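Local coordinates for protein flap endonuclease 1 (Methanocaldococcus jannaschii, PDB 1A76) that cleaves 5'-flap structures during DNA replication and repair as a magnesium-dependent, structure-specific endonuclease that also has 5'-3' exonuclease activity, at residues N134-P145 with L278-F289. Residues are numbered along the deposited sequence; the frame is centred on the assembly and turned at random.
Sequences NCKYLLSLMGIP and LKLPDKEGIIKF
Phe289 fits as a knob into the hole formed by Asn134, Tyr137, Leu138 and Leu141, its ring carried across to helix 129-142 by a CG anti to the backbone N (chi1 180°). Tyr137 turns an edge to the Phe289 face in a T-shaped pair, centroids 5.7 Å apart, and Leu138 CD1 lies 4.0 Å from Phe289 CD2. An aromatic ring suits the hole because it takes edge-to-face partners from two helices, Tyr137 and Tyr58 of helix 56-70. One turn on, Leu141 CB packs against Ile286 CG1 at 3.8 Å, while Leu141 CD1 lies 3.7 Å from Gly285 O; glycine suits a place where a side chain would crowd Leu141 and Asp282. The outer side is looser and exposed: there one water joins Tyr137 OH to Gly285 O. Where helix 129-142 stops, Asp282 N donates to Leu141 O (2.9 Å), and just beyond, Lys279 N meets a lone pair of Gly143 O (2.9 Å). Glycine suits position 143, since phi is positive and a CB would collide with Lys279 O. Asp282 also caps its own helix, OD1 accepting from Gly285 N. Segments 134-142 and 283-289 thus form a roughly antiparallel helix pair (148°), a Schellman C-terminus meeting an Asp N-cap, which seats helix 283-292 on the I-domain.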
loop_
_atom_site.group_PDB
_atom_site.type_symbol
_atom_site.label_atom_id
_atom_site.label_comp_id
_atom_site.label_asym_id
_atom_site.label_seq_id
_atom_site.Cartn_x
_atom_site.Cartn_y
_atom_site.Cartn_z
ATOM N N ASN A 134 -2.963 -5.005 -14.995
ATOM C CA ASN A 134 -1.928 -5.879 -15.564
ATOM C C ASN A 134 -1.118 -6.573 -14.457
ATOM O O ASN A 134 -0.681 -7.715 -14.606
ATOM C CB ASN A 134 -0.980 -5.065 -16.448
ATOM C CG ASN A 134 -1.507 -4.872 -17.868
ATOM O OD1 ASN A 134 -0.945 -4.095 -18.654
ATOM N ND2 ASN A 134 -2.573 -5.575 -18.204
ATOM N N CYS A 135 -0.920 -5.873 -13.345
ATOM C CA CYS A 135 -0.188 -6.427 -12.216
ATOM C C CYS A 135 -1.005 -7.543 -11.564
ATOM O O CYS A 135 -0.464 -8.563 -11.152
ATOM C CB CYS A 135 0.106 -5.328 -11.194
ATOM S SG CYS A 135 1.477 -4.252 -11.687
ATOM N N LYS A 136 -2.314 -7.342 -11.483
ATOM C CA LYS A 136 -3.197 -8.344 -10.899
ATOM C C LYS A 136 -3.199 -9.578 -11.794
ATOM O O LYS A 136 -3.199 -10.701 -11.310
ATOM C CB LYS A 136 -4.623 -7.792 -10.781
ATOM C CG LYS A 136 -4.759 -6.613 -9.837
ATOM C CD LYS A 136 -6.182 -6.068 -9.893
ATOM C CE LYS A 136 -6.525 -5.225 -8.673
ATOM N NZ LYS A 136 -7.795 -4.451 -8.890
ATOM N N TYR A 137 -3.215 -9.359 -13.105
ATOM C CA TYR A 137 -3.214 -10.459 -14.070
ATOM C C TYR A 137 -1.933 -11.265 -13.913
ATOM O O TYR A 137 -1.950 -12.496 -13.911
ATOM C CB TYR A 137 -3.301 -9.912 -15.497
ATOM C CG TYR A 137 -3.096 -10.954 -16.593
ATOM C CD1 TYR A 137 -3.920 -12.081 -16.672
ATOM C CD2 TYR A 137 -2.097 -10.797 -17.565
ATOM C CE1 TYR A 137 -3.758 -13.029 -17.695
ATOM C CE2 TYR A 137 -1.928 -11.746 -18.597
ATOM C CZ TYR A 137 -2.765 -12.854 -18.649
ATOM O OH TYR A 137 -2.626 -13.788 -19.654
ATOM N N LEU A 138 -0.815 -10.558 -13.785
ATOM C CA LEU A 138 0.478 -11.207 -13.630
ATOM C C LEU A 138 0.487 -12.068 -12.366
ATOM O O LEU A 138 1.010 -13.185 -12.364
ATOM C CB LEU A 138 1.593 -10.152 -13.569
ATOM C CG LEU A 138 3.016 -10.639 -13.252
ATOM C CD1 LEU A 138 3.471 -11.639 -14.305
ATOM C CD2 LEU A 138 3.973 -9.446 -13.181
ATOM N N LEU A 139 -0.103 -11.552 -11.293
ATOM C CA LEU A 139 -0.137 -12.297 -10.040
ATOM C C LEU A 139 -0.962 -13.565 -10.216
ATOM O O LEU A 139 -0.618 -14.617 -9.680
ATOM C CB LEU A 139 -0.727 -11.439 -8.932
ATOM C CG LEU A 139 0.210 -10.352 -8.384
ATOM C CD1 LEU A 139 -0.591 -9.445 -7.461
ATOM C CD2 LEU A 139 1.378 -10.996 -7.633
ATOM N N SER A 140 -2.052 -13.460 -10.971
ATOM C CA SER A 140 -2.911 -14.616 -11.217
ATOM C C SER A 140 -2.121 -15.668 -11.988
ATOM O O SER A 140 -2.214 -16.865 -11.718
ATOM C CB SER A 140 -4.130 -14.200 -12.032
ATOM O OG SER A 140 -3.774 -14.096 -13.396
ATOM N N LEU A 141 -1.352 -15.214 -12.967
ATOM C CA LEU A 141 -0.541 -16.123 -13.769
ATOM C C LEU A 141 0.495 -16.771 -12.864
ATOM O O LEU A 141 0.845 -17.935 -13.037
ATOM C CB LEU A 141 0.159 -15.356 -14.900
ATOM C CG LEU A 141 -0.766 -14.911 -16.030
ATOM C CD1 LEU A 141 0.040 -14.144 -17.066
ATOM C CD2 LEU A 141 -1.455 -16.131 -16.647
ATOM N N MET A 142 0.973 -16.008 -11.887
ATOM C CA MET A 142 1.978 -16.503 -10.961
ATOM C C MET A 142 1.406 -17.405 -9.873
ATOM O O MET A 142 2.159 -18.015 -9.114
ATOM C CB MET A 142 2.716 -15.330 -10.316
ATOM C CG MET A 142 3.575 -14.524 -11.272
ATOM S SD MET A 142 4.227 -13.081 -10.420
ATOM C CE MET A 142 5.234 -13.833 -9.162
ATOM N N GLY A 143 0.081 -17.489 -9.808
ATOM C CA GLY A 143 -0.587 -18.319 -8.817
ATOM C C GLY A 143 -0.566 -17.695 -7.441
ATOM O O GLY A 143 -0.800 -18.382 -6.429
ATOM N N ILE A 144 -0.260 -16.399 -7.405
ATOM C CA ILE A 144 -0.170 -15.640 -6.153
ATOM C C ILE A 144 -1.513 -14.953 -5.883
ATOM O O ILE A 144 -1.995 -14.169 -6.700
ATOM C CB ILE A 144 0.921 -14.539 -6.228
ATOM C CG1 ILE A 144 2.256 -15.124 -6.727
ATOM C CG2 ILE A 144 1.057 -13.863 -4.862
ATOM C CD1 ILE A 144 2.784 -16.295 -5.907
ATOM N N PRO A 145 -2.095 -15.189 -4.703
ATOM C CA PRO A 145 -3.386 -14.590 -4.352
ATOM C C PRO A 145 -3.382 -13.101 -4.037
ATOM O O PRO A 145 -2.429 -12.571 -3.457
ATOM C CB PRO A 145 -3.836 -15.418 -3.154
ATOM C CG PRO A 145 -2.545 -15.795 -2.489
ATOM C CD PRO A 145 -1.562 -16.014 -3.602
ATOM N N LEU A 278 -1.950 -20.696 -2.498
ATOM C CA LEU A 278 -1.111 -20.465 -3.665
ATOM C C LEU A 278 -1.457 -21.527 -4.707
ATOM O O LEU A 278 -1.852 -22.640 -4.360
ATOM C CB LEU A 278 0.370 -20.581 -3.295
ATOM C CG LEU A 278 0.805 -19.847 -2.022
ATOM C CD1 LEU A 278 2.262 -20.127 -1.754
ATOM C CD2 LEU A 278 0.566 -18.345 -2.177
ATOM N N LYS A 279 -1.304 -21.184 -5.977
ATOM C CA LYS A 279 -1.593 -22.106 -7.068
ATOM C C LYS A 279 -0.349 -22.228 -7.939
ATOM O O LYS A 279 0.500 -21.340 -7.930
ATOM C CB LYS A 279 -2.750 -21.573 -7.920
ATOM C CG LYS A 279 -3.955 -21.120 -7.123
ATOM C CD LYS A 279 -5.139 -20.809 -8.036
ATOM C CE LYS A 279 -6.329 -21.724 -7.745
ATOM N NZ LYS A 279 -7.219 -21.220 -6.647
ATOM N N LEU A 280 -0.240 -23.309 -8.705
ATOM C CA LEU A 280 0.927 -23.473 -9.560
ATOM C C LEU A 280 0.933 -22.395 -10.645
ATOM O O LEU A 280 -0.115 -22.040 -11.182
ATOM C CB LEU A 280 0.930 -24.871 -10.181
ATOM C CG LEU A 280 1.162 -25.928 -9.101
ATOM C CD1 LEU A 280 0.893 -27.322 -9.669
ATOM C CD2 LEU A 280 2.577 -25.814 -8.578
ATOM N N PRO A 281 2.117 -21.856 -10.975
ATOM C CA PRO A 281 2.223 -20.811 -12.005
ATOM C C PRO A 281 2.058 -21.286 -13.452
ATOM O O PRO A 281 2.506 -22.383 -13.812
ATOM C CB PRO A 281 3.610 -20.219 -11.776
ATOM C CG PRO A 281 4.396 -21.326 -11.140
ATOM C CD PRO A 281 3.428 -22.196 -10.388
ATOM N N ASP A 282 1.415 -20.451 -14.268
ATOM C CA ASP A 282 1.214 -20.748 -15.679
ATOM C C ASP A 282 2.491 -20.238 -16.344
ATOM O O ASP A 282 2.578 -19.071 -16.736
ATOM C CB ASP A 282 -0.026 -19.998 -16.209
ATOM C CG ASP A 282 -0.166 -20.073 -17.727
ATOM O OD1 ASP A 282 0.677 -20.723 -18.395
ATOM O OD2 ASP A 282 -1.131 -19.470 -18.260
ATOM N N LYS A 283 3.485 -21.123 -16.431
ATOM C CA LYS A 283 4.783 -20.799 -17.002
ATOM C C LYS A 283 4.717 -20.151 -18.380
ATOM O O LYS A 283 5.410 -19.175 -18.634
ATOM C CB LYS A 283 5.658 -22.052 -17.076
ATOM C CG LYS A 283 6.020 -22.659 -15.714
ATOM C CD LYS A 283 7.046 -23.779 -15.864
ATOM C CE LYS A 283 7.717 -24.099 -14.527
ATOM N NZ LYS A 283 8.570 -25.328 -14.599
ATOM N N GLU A 284 3.884 -20.699 -19.257
ATOM C CA GLU A 284 3.737 -20.204 -20.624
ATOM C C GLU A 284 3.153 -18.798 -20.686
ATOM O O GLU A 284 3.633 -17.944 -21.439
ATOM C CB GLU A 284 2.840 -21.158 -21.429
ATOM C CG GLU A 284 3.459 -22.525 -21.727
ATOM C CD GLU A 284 3.549 -23.397 -20.493
ATOM O OE1 GLU A 284 2.568 -23.415 -19.718
ATOM O OE2 GLU A 284 4.595 -24.051 -20.291
ATOM N N GLY A 285 2.098 -18.573 -19.907
ATOM C CA GLY A 285 1.454 -17.274 -19.879
ATOM C C GLY A 285 2.371 -16.200 -19.334
ATOM O O GLY A 285 2.332 -15.061 -19.793
ATOM N N ILE A 286 3.189 -16.553 -18.345
ATOM C CA ILE A 286 4.118 -15.592 -17.768
ATOM C C ILE A 286 5.166 -15.197 -18.804
ATOM O O ILE A 286 5.489 -14.010 -18.955
ATOM C CB ILE A 286 4.810 -16.171 -16.493
ATOM C CG1 ILE A 286 3.781 -16.252 -15.352
ATOM C CG2 ILE A 286 5.981 -15.298 -16.099
ATOM C CD1 ILE A 286 4.192 -17.114 -14.185
ATOM N N ILE A 287 5.682 -16.184 -19.529
ATOM C CA ILE A 287 6.680 -15.924 -20.572
ATOM C C ILE A 287 6.113 -14.993 -21.648
ATOM O O ILE A 287 6.762 -14.030 -22.071
ATOM C CB ILE A 287 7.134 -17.243 -21.252
ATOM C CG1 ILE A 287 7.899 -18.094 -20.238
ATOM C CG2 ILE A 287 7.975 -16.941 -22.494
ATOM C CD1 ILE A 287 8.933 -19.034 -20.838
ATOM N N LYS A 288 4.897 -15.282 -22.086
ATOM C CA LYS A 288 4.260 -14.479 -23.104
ATOM C C LYS A 288 4.035 -13.060 -22.627
ATOM O O LYS A 288 4.312 -12.102 -23.343
ATOM C CB LYS A 288 2.925 -15.097 -23.505
ATOM C CG LYS A 288 2.195 -14.326 -24.583
ATOM C CD LYS A 288 0.719 -14.697 -24.649
ATOM C CE LYS A 288 0.003 -13.861 -25.707
ATOM N NZ LYS A 288 -1.315 -14.456 -26.078
ATOM N N PHE A 289 3.523 -12.918 -21.413
ATOM C CA PHE A 289 3.256 -11.588 -20.888
ATOM C C PHE A 289 4.548 -10.807 -20.655
ATOM O O PHE A 289 4.719 -9.688 -21.168
ATOM C CB PHE A 289 2.448 -11.684 -19.581
ATOM C CG PHE A 289 2.144 -10.350 -18.973
ATOM C CD1 PHE A 289 1.204 -9.506 -19.559
ATOM C CD2 PHE A 289 2.829 -9.914 -17.844
ATOM C CE1 PHE A 289 0.951 -8.239 -19.029
ATOM C CE2 PHE A 289 2.587 -8.650 -17.301
ATOM C CZ PHE A 289 1.643 -7.809 -17.900
HETATM O O HOH W 1 -0.054 -14.124 -20.825
#